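Long-range contacts in oxidoreductase, FMN-binding (Shewanella oneidensis, PDB 2GQ8), which binds FMN and probably catalyses NAD(P)-linked oxidation or reduction at CH-CH/C=C bonds of its substrates: residues 99-104 and 176-181; 182-187 and 233-238; 270-275 and 299-304. One frame throughout, in Å; residues are numbered along the deposited sequence.

Interaction 1: 99-104 and 176-181; sequences AQLWHV and DGIELH. With FMN (flavin mononucleotide), chain E; AC6 (p-hydroxyacetophenone), chain D.
The amide of Q100 is held by three hydrogen bonds, two to the flavin and one to E179: NE2 donates an almost straight bond to flavin O2 (2.8 Å, 175°) and a more bent one to E179 OE1 (2.9 Å), while Q100 OE1 accepts from flavin N3 at 2.8 Å. With CG anti to the backbone N (chi1 -176°) and the chain extended beyond it, the amide is carried out to the pyrimidine end of the flavin. E179 OE1 is met nearly head-on along its C-O bond, and its OE2 is bonded to Y266 and H268. H181 lies with one ring face under Q100 NE2, the amide and imidazole planes 22° apart, and its NE2 shares a 2.7 Å hydrogen bond with O1 of p-hydroxyacetophenone.

Behind these groups the parallel strands pair in a ladder, from A99 N to G177 O through E179 N to A99 O (2.7 Å) and on to H181 N with L101 O. The W102 and H181 rings are nearly parallel but slid apart. On the sheet's other face L101 CG packs on I178 CB at 3.9 Å, against helices 153-172 and 212-225. The carboxylate of E179 probably polarises the Q100 amide, strengthening its hold on flavin O2.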
loop_
_atom_site.group_PDB
_atom_site.type_symbol
_atom_site.label_atom_id
_atom_site.label_comp_id
_atom_site.label_asym_id
_atom_site.label_seq_id
_atom_site.Cartn_x
_atom_site.Cartn_y
_atom_site.Cartn_z
ATOM N N ALA A 99 -2.097 -8.302 -2.718
ATOM C CA ALA A 99 -3.189 -7.332 -2.680
ATOM C C ALA A 99 -3.002 -6.403 -1.485
ATOM O O ALA A 99 -2.810 -6.878 -0.367
ATOM C CB ALA A 99 -4.528 -8.060 -2.560
ATOM N N GLN A 100 -3.055 -5.088 -1.700
ATOM C CA GLN A 100 -2.904 -4.184 -0.559
ATOM C C GLN A 100 -4.270 -3.943 0.064
ATOM O O GLN A 100 -5.099 -3.215 -0.490
ATOM C CB GLN A 100 -2.293 -2.830 -0.950
ATOM C CG GLN A 100 -2.066 -1.961 0.303
ATOM C CD GLN A 100 -1.601 -0.552 0.010
ATOM O OE1 GLN A 100 -2.300 0.225 -0.643
ATOM N NE2 GLN A 100 -0.415 -0.210 0.511
ATOM N N LEU A 101 -4.496 -4.557 1.223
ATOM C CA LEU A 101 -5.771 -4.418 1.936
ATOM C C LEU A 101 -5.836 -3.035 2.552
ATOM O O LEU A 101 -4.994 -2.656 3.367
ATOM C CB LEU A 101 -5.886 -5.499 3.001
ATOM C CG LEU A 101 -5.728 -6.913 2.430
ATOM C CD1 LEU A 101 -6.020 -7.929 3.524
ATOM C CD2 LEU A 101 -6.664 -7.114 1.238
ATOM N N TRP A 102 -6.882 -2.309 2.190
ATOM C CA TRP A 102 -7.026 -0.917 2.579
ATOM C C TRP A 102 -8.232 -0.486 3.398
ATOM O O TRP A 102 -9.360 -0.892 3.122
ATOM C CB TRP A 102 -7.031 -0.120 1.274
ATOM C CG TRP A 102 -6.667 1.327 1.321
ATOM C CD1 TRP A 102 -6.024 2.004 2.325
ATOM C CD2 TRP A 102 -6.810 2.252 0.238
ATOM N NE1 TRP A 102 -5.753 3.294 1.924
ATOM C CE2 TRP A 102 -6.225 3.471 0.644
ATOM C CE3 TRP A 102 -7.373 2.165 -1.045
ATOM C CZ2 TRP A 102 -6.178 4.597 -0.188
ATOM C CZ3 TRP A 102 -7.330 3.280 -1.875
ATOM C CH2 TRP A 102 -6.734 4.485 -1.443
ATOM N N HIS A 103 -7.978 0.336 4.414
ATOM C CA HIS A 103 -9.055 0.968 5.164
ATOM C C HIS A 103 -8.492 2.362 5.380
ATOM O O HIS A 103 -7.460 2.522 6.034
ATOM C CB HIS A 103 -9.362 0.312 6.509
ATOM C CG HIS A 103 -10.663 0.777 7.085
ATOM N ND1 HIS A 103 -10.963 2.114 7.239
ATOM C CD2 HIS A 103 -11.768 0.097 7.474
ATOM C CE1 HIS A 103 -12.198 2.239 7.692
ATOM N NE2 HIS A 103 -12.708 1.030 7.842
ATOM N N VAL A 104 -9.155 3.363 4.812
ATOM C CA VAL A 104 -8.682 4.742 4.894
ATOM C C VAL A 104 -9.001 5.468 6.187
ATOM O O VAL A 104 -8.450 6.535 6.441
ATOM C CB VAL A 104 -9.248 5.600 3.733
ATOM C CG1 VAL A 104 -8.857 4.987 2.390
ATOM C CG2 VAL A 104 -10.760 5.710 3.854
ATOM N N ASP A 176 -0.908 -13.843 -4.375
ATOM C CA ASP A 176 0.115 -14.641 -3.712
ATOM C C ASP A 176 0.236 -14.279 -2.242
ATOM O O ASP A 176 0.832 -15.016 -1.452
ATOM C CB ASP A 176 1.448 -14.429 -4.412
ATOM C CG ASP A 176 1.410 -14.904 -5.841
ATOM O OD1 ASP A 176 1.256 -16.132 -6.042
ATOM O OD2 ASP A 176 1.508 -14.064 -6.755
ATOM N N GLY A 177 -0.333 -13.139 -1.879
ATOM C CA GLY A 177 -0.289 -12.698 -0.498
ATOM C C GLY A 177 -0.992 -11.366 -0.393
ATOM O O GLY A 177 -1.589 -10.901 -1.371
ATOM N N ILE A 178 -0.937 -10.754 0.785
ATOM C CA ILE A 178 -1.549 -9.441 0.973
ATOM C C ILE A 178 -0.581 -8.499 1.663
ATOM O O ILE A 178 0.332 -8.936 2.357
ATOM C CB ILE A 178 -2.855 -9.501 1.829
ATOM C CG1 ILE A 178 -2.569 -9.996 3.257
ATOM C CG2 ILE A 178 -3.868 -10.406 1.141
ATOM C CD1 ILE A 178 -2.220 -8.885 4.273
ATOM N N GLU A 179 -0.769 -7.203 1.431
ATOM C CA GLU A 179 0.035 -6.190 2.099
ATOM C C GLU A 179 -0.933 -5.350 2.917
ATOM O O GLU A 179 -1.894 -4.791 2.381
ATOM C CB GLU A 179 0.762 -5.275 1.112
ATOM C CG GLU A 179 1.603 -4.214 1.839
ATOM C CD GLU A 179 2.276 -3.248 0.897
ATOM O OE1 GLU A 179 1.741 -2.136 0.714
ATOM O OE2 GLU A 179 3.333 -3.610 0.340
ATOM N N LEU A 180 -0.701 -5.272 4.218
ATOM C CA LEU A 180 -1.573 -4.465 5.053
ATOM C C LEU A 180 -1.156 -3.007 4.944
ATOM O O LEU A 180 -0.017 -2.662 5.271
ATOM C CB LEU A 180 -1.480 -4.922 6.511
ATOM C CG LEU A 180 -2.214 -4.025 7.514
ATOM C CD1 LEU A 180 -3.708 -4.045 7.230
ATOM C CD2 LEU A 180 -1.921 -4.528 8.933
ATOM N N HIS A 181 -2.060 -2.152 4.472
ATOM C CA HIS A 181 -1.726 -0.737 4.381
ATOM C C HIS A 181 -1.867 -0.137 5.779
ATOM O O HIS A 181 -2.981 0.113 6.244
ATOM C CB HIS A 181 -2.674 -0.002 3.432
ATOM C CG HIS A 181 -2.160 1.331 2.986
ATOM N ND1 HIS A 181 -1.142 1.991 3.639
ATOM C CD2 HIS A 181 -2.505 2.113 1.936
ATOM C CE1 HIS A 181 -0.879 3.122 3.008
ATOM N NE2 HIS A 181 -1.691 3.221 1.972
HETATM N N1 FMN E . 0.805 3.963 -1.640
HETATM C C2 FMN E . 0.080 2.927 -1.005
HETATM O O2 FMN E . 0.480 2.370 -0.035
HETATM N N3 FMN E . -1.212 2.634 -1.529
HETATM C C4 FMN E . -1.640 3.003 -2.753
HETATM O O4 FMN E . -2.963 2.865 -3.159
HETATM C C4A FMN E . -0.993 4.243 -3.382
HETATM N N5 FMN E . -1.556 4.998 -4.368
HETATM C C5A FMN E . -0.715 5.819 -5.064
HETATM C C6 FMN E . -1.344 6.465 -6.297
HETATM C C7 FMN E . -0.462 7.279 -7.102
HETATM C C7M FMN E . -0.957 7.660 -8.487
HETATM C C8 FMN E . 0.949 7.401 -6.874
HETATM C C8M FMN E . 2.076 8.206 -7.577
HETATM C C9 FMN E . 1.494 6.932 -5.638
HETATM C C9A FMN E . 0.660 6.127 -4.641
HETATM N N10 FMN E . 1.116 5.412 -3.473
HETATM C C10 FMN E . 0.367 4.483 -2.779
HETATM C "C1'" FMN E . 2.484 5.650 -2.972
HETATM C "C2'" FMN E . 3.445 4.768 -3.771
HETATM O "O2'" FMN E . 3.277 3.382 -3.490
HETATM C "C3'" FMN E . 4.906 5.166 -3.498
HETATM O "O3'" FMN E . 5.249 4.879 -2.118
HETATM C "C4'" FMN E . 5.271 6.598 -3.822
HETATM O "O4'" FMN E . 4.774 6.967 -5.135
HETATM C "C5'" FMN E . 6.733 6.956 -3.691
HETATM O "O5'" FMN E . 7.524 6.249 -4.662
HETATM P P FMN E . 8.000 6.949 -6.021
HETATM O O1P FMN E . 6.796 7.193 -6.869
HETATM O O2P FMN E . 8.755 8.198 -5.667
HETATM O O3P FMN E . 8.959 5.882 -6.633
HETATM C C1 AC6 D . -1.796 5.999 -0.470
HETATM C C2 AC6 D . -0.940 7.165 -1.038
HETATM C C3 AC6 D . -1.593 7.824 -2.083
HETATM C C4 AC6 D . -2.904 7.572 -2.543
HETATM C C5 AC6 D . -3.574 6.467 -1.987
HETATM C C6 AC6 D . -3.059 5.651 -0.971
HETATM O O1 AC6 D . -1.072 5.332 0.444
HETATM O O2 AC6 D . -2.967 9.415 -3.972
HETATM C C7 AC6 D . -3.706 8.320 -3.464
HETATM C C8 AC6 D . -5.128 8.312 -4.024
HETATM O O HOH W 1 -5.326 -0.895 5.443
HETATM O O HOH W 2 -5.154 1.540 7.317
#

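Interaction 2: 182-187 and 233-238; sequences AANGYL and RLAPLT. With FMN (flavin mononucleotide), chain E; AC6 (p-hydroxyacetophenone), chain D.
A183 and R233 meet where the methyl CB of the alanine rests on CG of the arginine at 4.0 Å, with R233 turning to the flavin, N184 and Y186 to p-hydroxyacetophenone. R233 leaves the strand with CG anti to the backbone N (chi1 -165°) and bends at chi3, bringing NH1 to flavin O2 (2.8 Å) and to O2' of the ribityl chain, while NH2 takes O3' at 2.8 Å; flavin N1 lies in the plane of the guanidinium, at its edge. N184 sends ND2 to O1 of p-hydroxyacetophenone, a short and nearly straight bond of 2.6 Å and 172°. Y186 meets the same oxygen with its ring edge, through CE1.

The second shell sets these groups. A type I' turn from A183 to Y186, closed by Y186 N to A183 O, carries N184. The other end of the N184 amide, OD1, packs against A235 CB and accepts from a water that in turn accepts from T238 OG1, which should keep the amide from flipping. A182 N donates to R233 O (3.0 Å), and another water joins A182 O to A235 N. A183 CB packs on A235 CB at 3.7 Å, and A182 CB on L234 CD2. The positive guanidinium beside flavin N1 and O2 would probably stabilise negative charge on the reduced flavin, as in related flavoenzymes, while the N184 N-H probably helps to stabilise charge on the phenol oxygen.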
loop_
_atom_site.group_PDB
_atom_site.type_symbol
_atom_site.label_atom_id
_atom_site.label_comp_id
_atom_site.label_asym_id
_atom_site.label_seq_id
_atom_site.Cartn_x
_atom_site.Cartn_y
_atom_site.Cartn_z
ATOM N N ALA A 182 -0.739 0.061 6.456
ATOM C CA ALA A 182 -0.739 0.651 7.791
ATOM C C ALA A 182 0.059 1.939 7.691
ATOM O O ALA A 182 0.603 2.443 8.677
ATOM C CB ALA A 182 -0.080 -0.302 8.788
ATOM N N ALA A 183 0.110 2.482 6.481
ATOM C CA ALA A 183 0.883 3.686 6.237
ATOM C C ALA A 183 0.056 4.853 5.717
ATOM O O ALA A 183 -1.178 4.853 5.762
ATOM C CB ALA A 183 2.018 3.366 5.235
ATOM N N ASN A 184 0.790 5.852 5.246
ATOM C CA ASN A 184 0.277 7.073 4.649
ATOM C C ASN A 184 -0.964 7.719 5.231
ATOM O O ASN A 184 -1.821 8.220 4.505
ATOM C CB ASN A 184 0.126 6.853 3.147
ATOM C CG ASN A 184 1.434 6.427 2.511
ATOM O OD1 ASN A 184 2.505 6.674 3.067
ATOM N ND2 ASN A 184 1.363 5.804 1.345
ATOM N N GLY A 185 -1.026 7.712 6.557
ATOM C CA GLY A 185 -2.110 8.353 7.274
ATOM C C GLY A 185 -3.462 7.687 7.254
ATOM O O GLY A 185 -4.453 8.313 7.630
ATOM N N TYR A 186 -3.532 6.432 6.831
ATOM C CA TYR A 186 -4.824 5.778 6.806
ATOM C C TYR A 186 -5.236 5.183 8.152
ATOM O O TYR A 186 -4.604 5.487 9.164
ATOM C CB TYR A 186 -4.875 4.802 5.632
ATOM C CG TYR A 186 -4.787 5.584 4.336
ATOM C CD1 TYR A 186 -3.661 5.500 3.518
ATOM C CD2 TYR A 186 -5.794 6.484 3.975
ATOM C CE1 TYR A 186 -3.536 6.295 2.384
ATOM C CE2 TYR A 186 -5.679 7.284 2.836
ATOM C CZ TYR A 186 -4.541 7.185 2.043
ATOM O OH TYR A 186 -4.399 8.000 0.934
ATOM N N LEU A 187 -6.286 4.364 8.190
ATOM C CA LEU A 187 -6.792 3.871 9.477
ATOM C C LEU A 187 -5.806 3.368 10.520
ATOM O O LEU A 187 -5.768 3.892 11.633
ATOM C CB LEU A 187 -7.878 2.805 9.279
ATOM C CG LEU A 187 -8.530 2.383 10.611
ATOM C CD1 LEU A 187 -9.135 3.603 11.303
ATOM C CD2 LEU A 187 -9.593 1.324 10.365
ATOM N N ARG A 233 2.826 -2.420 5.301
ATOM C CA ARG A 233 3.440 -1.156 4.887
ATOM C C ARG A 233 3.311 -0.106 5.986
ATOM O O ARG A 233 2.234 0.068 6.556
ATOM C CB ARG A 233 2.797 -0.618 3.601
ATOM C CG ARG A 233 3.651 0.473 2.952
ATOM C CD ARG A 233 3.163 0.902 1.571
ATOM N NE ARG A 233 4.297 1.261 0.716
ATOM C CZ ARG A 233 4.269 2.142 -0.282
ATOM N NH1 ARG A 233 3.159 2.801 -0.586
ATOM N NH2 ARG A 233 5.368 2.348 -1.000
ATOM N N LEU A 234 4.420 0.575 6.284
ATOM C CA LEU A 234 4.455 1.626 7.304
ATOM C C LEU A 234 5.061 2.901 6.729
ATOM O O LEU A 234 5.810 2.847 5.759
ATOM C CB LEU A 234 5.305 1.195 8.502
ATOM C CG LEU A 234 4.840 -0.017 9.303
ATOM C CD1 LEU A 234 5.875 -0.339 10.385
ATOM C CD2 LEU A 234 3.474 0.266 9.920
ATOM N N ALA A 235 4.743 4.041 7.342
ATOM C CA ALA A 235 5.274 5.344 6.913
ATOM C C ALA A 235 5.737 6.041 8.187
ATOM O O ALA A 235 5.028 6.874 8.746
ATOM C CB ALA A 235 4.185 6.156 6.233
ATOM N N PRO A 236 6.952 5.726 8.649
ATOM C CA PRO A 236 7.462 6.333 9.880
ATOM C C PRO A 236 7.581 7.845 9.954
ATOM O O PRO A 236 7.246 8.433 10.982
ATOM C CB PRO A 236 8.832 5.671 10.053
ATOM C CG PRO A 236 8.688 4.360 9.335
ATOM C CD PRO A 236 7.926 4.765 8.102
ATOM N N LEU A 237 8.036 8.468 8.868
ATOM C CA LEU A 237 8.290 9.910 8.868
ATOM C C LEU A 237 7.444 10.840 8.005
ATOM O O LEU A 237 7.412 12.049 8.256
ATOM C CB LEU A 237 9.771 10.139 8.556
ATOM C CG LEU A 237 10.713 9.338 9.459
ATOM C CD1 LEU A 237 12.156 9.480 8.975
ATOM C CD2 LEU A 237 10.569 9.818 10.892
ATOM N N THR A 238 6.768 10.322 6.986
ATOM C CA THR A 238 5.936 11.209 6.177
ATOM C C THR A 238 4.708 11.591 6.996
ATOM O O THR A 238 4.298 10.854 7.893
ATOM C CB THR A 238 5.506 10.538 4.869
ATOM O OG1 THR A 238 4.900 9.271 5.155
ATOM C CG2 THR A 238 6.719 10.344 3.965
HETATM N N1 FMN E . 0.805 3.963 -1.640
HETATM C C2 FMN E . 0.080 2.927 -1.005
HETATM O O2 FMN E . 0.480 2.370 -0.035
HETATM N N3 FMN E . -1.212 2.634 -1.529
HETATM C C4 FMN E . -1.640 3.003 -2.753
HETATM O O4 FMN E . -2.963 2.865 -3.159
HETATM C C4A FMN E . -0.993 4.243 -3.382
HETATM N N5 FMN E . -1.556 4.998 -4.368
HETATM C C5A FMN E . -0.715 5.819 -5.064
HETATM C C6 FMN E . -1.344 6.465 -6.297
HETATM C C7 FMN E . -0.462 7.279 -7.102
HETATM C C7M FMN E . -0.957 7.660 -8.487
HETATM C C8 FMN E . 0.949 7.401 -6.874
HETATM C C8M FMN E . 2.076 8.206 -7.577
HETATM C C9 FMN E . 1.494 6.932 -5.638
HETATM C C9A FMN E . 0.660 6.127 -4.641
HETATM N N10 FMN E . 1.116 5.412 -3.473
HETATM C C10 FMN E . 0.367 4.483 -2.779
HETATM C "C1'" FMN E . 2.484 5.650 -2.972
HETATM C "C2'" FMN E . 3.445 4.768 -3.771
HETATM O "O2'" FMN E . 3.277 3.382 -3.490
HETATM C "C3'" FMN E . 4.906 5.166 -3.498
HETATM O "O3'" FMN E . 5.249 4.879 -2.118
HETATM C "C4'" FMN E . 5.271 6.598 -3.822
HETATM O "O4'" FMN E . 4.774 6.967 -5.135
HETATM C "C5'" FMN E . 6.733 6.956 -3.691
HETATM O "O5'" FMN E . 7.524 6.249 -4.662
HETATM P P FMN E . 8.000 6.949 -6.021
HETATM O O1P FMN E . 6.796 7.193 -6.869
HETATM O O2P FMN E . 8.755 8.198 -5.667
HETATM O O3P FMN E . 8.959 5.882 -6.633
HETATM C C1 AC6 D . -1.796 5.999 -0.470
HETATM C C2 AC6 D . -0.940 7.165 -1.038
HETATM C C3 AC6 D . -1.593 7.824 -2.083
HETATM C C4 AC6 D . -2.904 7.572 -2.543
HETATM C C5 AC6 D . -3.574 6.467 -1.987
HETATM C C6 AC6 D . -3.059 5.651 -0.971
HETATM O O1 AC6 D . -1.072 5.332 0.444
HETATM O O2 AC6 D . -2.967 9.415 -3.972
HETATM C C7 AC6 D . -3.706 8.320 -3.464
HETATM C C8 AC6 D . -5.128 8.312 -4.024
HETATM O O HOH W 3 2.810 4.038 9.327
HETATM O O HOH W 4 4.922 7.735 3.023
#

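Interaction 3: 270-275 and 299-304; sequences AEVDWD and AGRYNA. With FMN (flavin mononucleotide), chain E; AC6 (p-hydroxyacetophenone), chain D.
E271 reaches across to Y302 with an extended side chain. Its CB lies 3.2 Å from A299 O, the oxygen that takes the backbone N of E271 at 2.8 Å; from there CG, anti to the backbone N (chi1 -159°), leads on to the carboxylate. OE1 accepts from Y302 OH at 2.6 Å on its syn lone pair, with the carboxylate turned 70° from the phenol ring, and OE2 makes a salt bridge with K285. An alanine in place of E271 would probably leave Y302 OH without this acceptor and K285 without its charge partner.

Next along the chain, V272 CB presses on G300 CA at 3.5 Å, where a side chain on the glycine would collide with V272 N, and V272 CG1 touches R301 CG. R301 bends at chi2, bringing NH2 to D275 OD1 in a salt bridge of 3.2 Å whose hydrogen bond is weak, with the oxygen in the guanidinium plane at its edge. The backbone N of R301 donates to flavin phosphate oxygen O2P (2.8 Å), while W274 CH2 lies 3.8 Å from flavin C8M. This is the phosphate-binding end of a TIM barrel, where loops after the late strands receive the FMN phosphate; G322 N and R323 N also bind the cofactor.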
loop_
_atom_site.group_PDB
_atom_site.type_symbol
_atom_site.label_atom_id
_atom_site.label_comp_id
_atom_site.label_asym_id
_atom_site.label_seq_id
_atom_site.Cartn_x
_atom_site.Cartn_y
_atom_site.Cartn_z
ATOM N N ALA A 270 7.223 3.202 3.292
ATOM C CA ALA A 270 6.884 4.254 2.329
ATOM C C ALA A 270 7.697 5.457 2.802
ATOM O O ALA A 270 7.323 6.154 3.748
ATOM C CB ALA A 270 5.390 4.556 2.375
ATOM N N GLU A 271 8.819 5.677 2.128
ATOM C CA GLU A 271 9.786 6.715 2.472
ATOM C C GLU A 271 9.450 8.121 1.995
ATOM O O GLU A 271 9.908 9.116 2.563
ATOM C CB GLU A 271 11.137 6.283 1.918
ATOM C CG GLU A 271 12.329 6.922 2.561
ATOM C CD GLU A 271 13.625 6.327 2.055
ATOM O OE1 GLU A 271 13.598 5.180 1.543
ATOM O OE2 GLU A 271 14.668 7.005 2.176
ATOM N N VAL A 272 8.669 8.183 0.934
ATOM C CA VAL A 272 8.244 9.442 0.351
ATOM C C VAL A 272 6.782 9.275 -0.029
ATOM O O VAL A 272 6.359 8.192 -0.426
ATOM C CB VAL A 272 9.051 9.758 -0.941
ATOM C CG1 VAL A 272 8.492 11.009 -1.630
ATOM C CG2 VAL A 272 10.526 9.949 -0.604
ATOM N N ASP A 273 6.001 10.336 0.139
ATOM C CA ASP A 273 4.611 10.305 -0.279
ATOM C C ASP A 273 4.470 11.588 -1.090
ATOM O O ASP A 273 4.485 12.681 -0.527
ATOM C CB ASP A 273 3.660 10.316 0.914
ATOM C CG ASP A 273 2.281 9.795 0.551
ATOM O OD1 ASP A 273 1.306 10.177 1.227
ATOM O OD2 ASP A 273 2.178 8.987 -0.408
ATOM N N TRP A 274 4.361 11.442 -2.408
ATOM C CA TRP A 274 4.263 12.579 -3.323
ATOM C C TRP A 274 5.507 13.453 -3.178
ATOM O O TRP A 274 6.590 13.036 -3.580
ATOM C CB TRP A 274 2.982 13.378 -3.056
ATOM C CG TRP A 274 1.755 12.581 -3.384
ATOM C CD1 TRP A 274 0.878 12.023 -2.501
ATOM C CD2 TRP A 274 1.294 12.219 -4.693
ATOM N NE1 TRP A 274 -0.102 11.332 -3.178
ATOM C CE2 TRP A 274 0.130 11.438 -4.523
ATOM C CE3 TRP A 274 1.753 12.479 -5.992
ATOM C CZ2 TRP A 274 -0.587 10.915 -5.609
ATOM C CZ3 TRP A 274 1.042 11.959 -7.068
ATOM C CH2 TRP A 274 -0.116 11.185 -6.867
ATOM N N ASP A 275 5.369 14.654 -2.618
ATOM C CA ASP A 275 6.533 15.516 -2.433
ATOM C C ASP A 275 6.992 15.585 -0.978
ATOM O O ASP A 275 7.906 16.339 -0.644
ATOM C CB ASP A 275 6.254 16.931 -2.949
ATOM C CG ASP A 275 6.147 16.986 -4.461
ATOM O OD1 ASP A 275 6.995 16.369 -5.146
ATOM O OD2 ASP A 275 5.222 17.657 -4.964
ATOM N N ALA A 299 10.376 2.348 -0.676
ATOM C CA ALA A 299 9.924 3.013 -1.895
ATOM C C ALA A 299 9.865 4.508 -1.614
ATOM O O ALA A 299 9.504 4.917 -0.506
ATOM C CB ALA A 299 8.546 2.497 -2.327
ATOM N N GLY A 300 10.231 5.315 -2.609
ATOM C CA GLY A 300 10.198 6.760 -2.436
ATOM C C GLY A 300 11.382 7.462 -3.080
ATOM O O GLY A 300 12.482 7.525 -2.505
ATOM N N ARG A 301 11.142 7.993 -4.276
ATOM C CA ARG A 301 12.150 8.708 -5.049
ATOM C C ARG A 301 13.444 7.961 -5.304
ATOM O O ARG A 301 14.514 8.572 -5.372
ATOM C CB ARG A 301 12.473 10.052 -4.392
ATOM C CG ARG A 301 11.312 11.037 -4.387
ATOM C CD ARG A 301 10.827 11.345 -5.800
ATOM N NE ARG A 301 9.953 12.516 -5.818
ATOM C CZ ARG A 301 9.152 12.848 -6.826
ATOM N NH1 ARG A 301 9.095 12.095 -7.917
ATOM N NH2 ARG A 301 8.413 13.951 -6.743
ATOM N N TYR A 302 13.369 6.641 -5.441
ATOM C CA TYR A 302 14.581 5.889 -5.751
ATOM C C TYR A 302 14.853 5.896 -7.247
ATOM O O TYR A 302 13.927 5.915 -8.055
ATOM C CB TYR A 302 14.438 4.426 -5.306
ATOM C CG TYR A 302 14.692 4.231 -3.845
ATOM C CD1 TYR A 302 15.982 3.973 -3.378
ATOM C CD2 TYR A 302 13.661 4.383 -2.913
ATOM C CE1 TYR A 302 16.242 3.875 -2.033
ATOM C CE2 TYR A 302 13.916 4.291 -1.557
ATOM C CZ TYR A 302 15.212 4.042 -1.125
ATOM O OH TYR A 302 15.493 3.999 0.210
ATOM N N ASN A 303 16.132 5.925 -7.610
ATOM C CA ASN A 303 16.526 5.793 -9.010
ATOM C C ASN A 303 17.409 4.532 -8.992
ATOM O O ASN A 303 17.591 3.924 -7.922
ATOM C CB ASN A 303 17.302 7.016 -9.532
ATOM C CG ASN A 303 18.497 7.381 -8.677
ATOM O OD1 ASN A 303 19.035 6.557 -7.957
ATOM N ND2 ASN A 303 18.931 8.635 -8.777
ATOM N N ALA A 304 17.945 4.131 -10.139
ATOM C CA ALA A 304 18.779 2.922 -10.194
ATOM C C ALA A 304 19.977 2.947 -9.243
ATOM O O ALA A 304 20.261 1.964 -8.560
ATOM C CB ALA A 304 19.261 2.689 -11.618
HETATM N N1 FMN E . 0.805 3.963 -1.640
HETATM C C2 FMN E . 0.080 2.927 -1.005
HETATM O O2 FMN E . 0.480 2.370 -0.035
HETATM N N3 FMN E . -1.212 2.634 -1.529
HETATM C C4 FMN E . -1.640 3.003 -2.753
HETATM O O4 FMN E . -2.963 2.865 -3.159
HETATM C C4A FMN E . -0.993 4.243 -3.382
HETATM N N5 FMN E . -1.556 4.998 -4.368
HETATM C C5A FMN E . -0.715 5.819 -5.064
HETATM C C6 FMN E . -1.344 6.465 -6.297
HETATM C C7 FMN E . -0.462 7.279 -7.102
HETATM C C7M FMN E . -0.957 7.660 -8.487
HETATM C C8 FMN E . 0.949 7.401 -6.874
HETATM C C8M FMN E . 2.076 8.206 -7.577
HETATM C C9 FMN E . 1.494 6.932 -5.638
HETATM C C9A FMN E . 0.660 6.127 -4.641
HETATM N N10 FMN E . 1.116 5.412 -3.473
HETATM C C10 FMN E . 0.367 4.483 -2.779
HETATM C "C1'" FMN E . 2.484 5.650 -2.972
HETATM C "C2'" FMN E . 3.445 4.768 -3.771
HETATM O "O2'" FMN E . 3.277 3.382 -3.490
HETATM C "C3'" FMN E . 4.906 5.166 -3.498
HETATM O "O3'" FMN E . 5.249 4.879 -2.118
HETATM C "C4'" FMN E . 5.271 6.598 -3.822
HETATM O "O4'" FMN E . 4.774 6.967 -5.135
HETATM C "C5'" FMN E . 6.733 6.956 -3.691
HETATM O "O5'" FMN E . 7.524 6.249 -4.662
HETATM P P FMN E . 8.000 6.949 -6.021
HETATM O O1P FMN E . 6.796 7.193 -6.869
HETATM O O2P FMN E . 8.755 8.198 -5.667
HETATM O O3P FMN E . 8.959 5.882 -6.633
HETATM C C1 AC6 D . -1.796 5.999 -0.470
HETATM C C2 AC6 D . -0.940 7.165 -1.038
HETATM C C3 AC6 D . -1.593 7.824 -2.083
HETATM C C4 AC6 D . -2.904 7.572 -2.543
HETATM C C5 AC6 D . -3.574 6.467 -1.987
HETATM C C6 AC6 D . -3.059 5.651 -0.971
HETATM O O1 AC6 D . -1.072 5.332 0.444
HETATM O O2 AC6 D . -2.967 9.415 -3.972
HETATM C C7 AC6 D . -3.706 8.320 -3.464
HETATM C C8 AC6 D . -5.128 8.312 -4.024
#

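From the N terminus, interaction 1 comes first, joining strand 96-102 to strand 177-181 and closing a loop of 71 residues that includes helix 153-172. Interaction 2 then ties the loop after strand 177-181 to the end of strand 230-234, closing 45 residues, and interaction 3 joins the loops that follow strands 266-270 and 295-299, closing 23. The three loops run in series, neither nesting nor crossing. Successive contacts still meet in space: L180 O probably accepts a hydrogen bond from R233 N, and L234 O one from A270 N. Interactions 1 and 3 do not touch, yet all three reach the FMN and p-hydroxyacetophenone, gathered at the C-terminal end of strands 96-102 to 295-299 of the eight-stranded barrel.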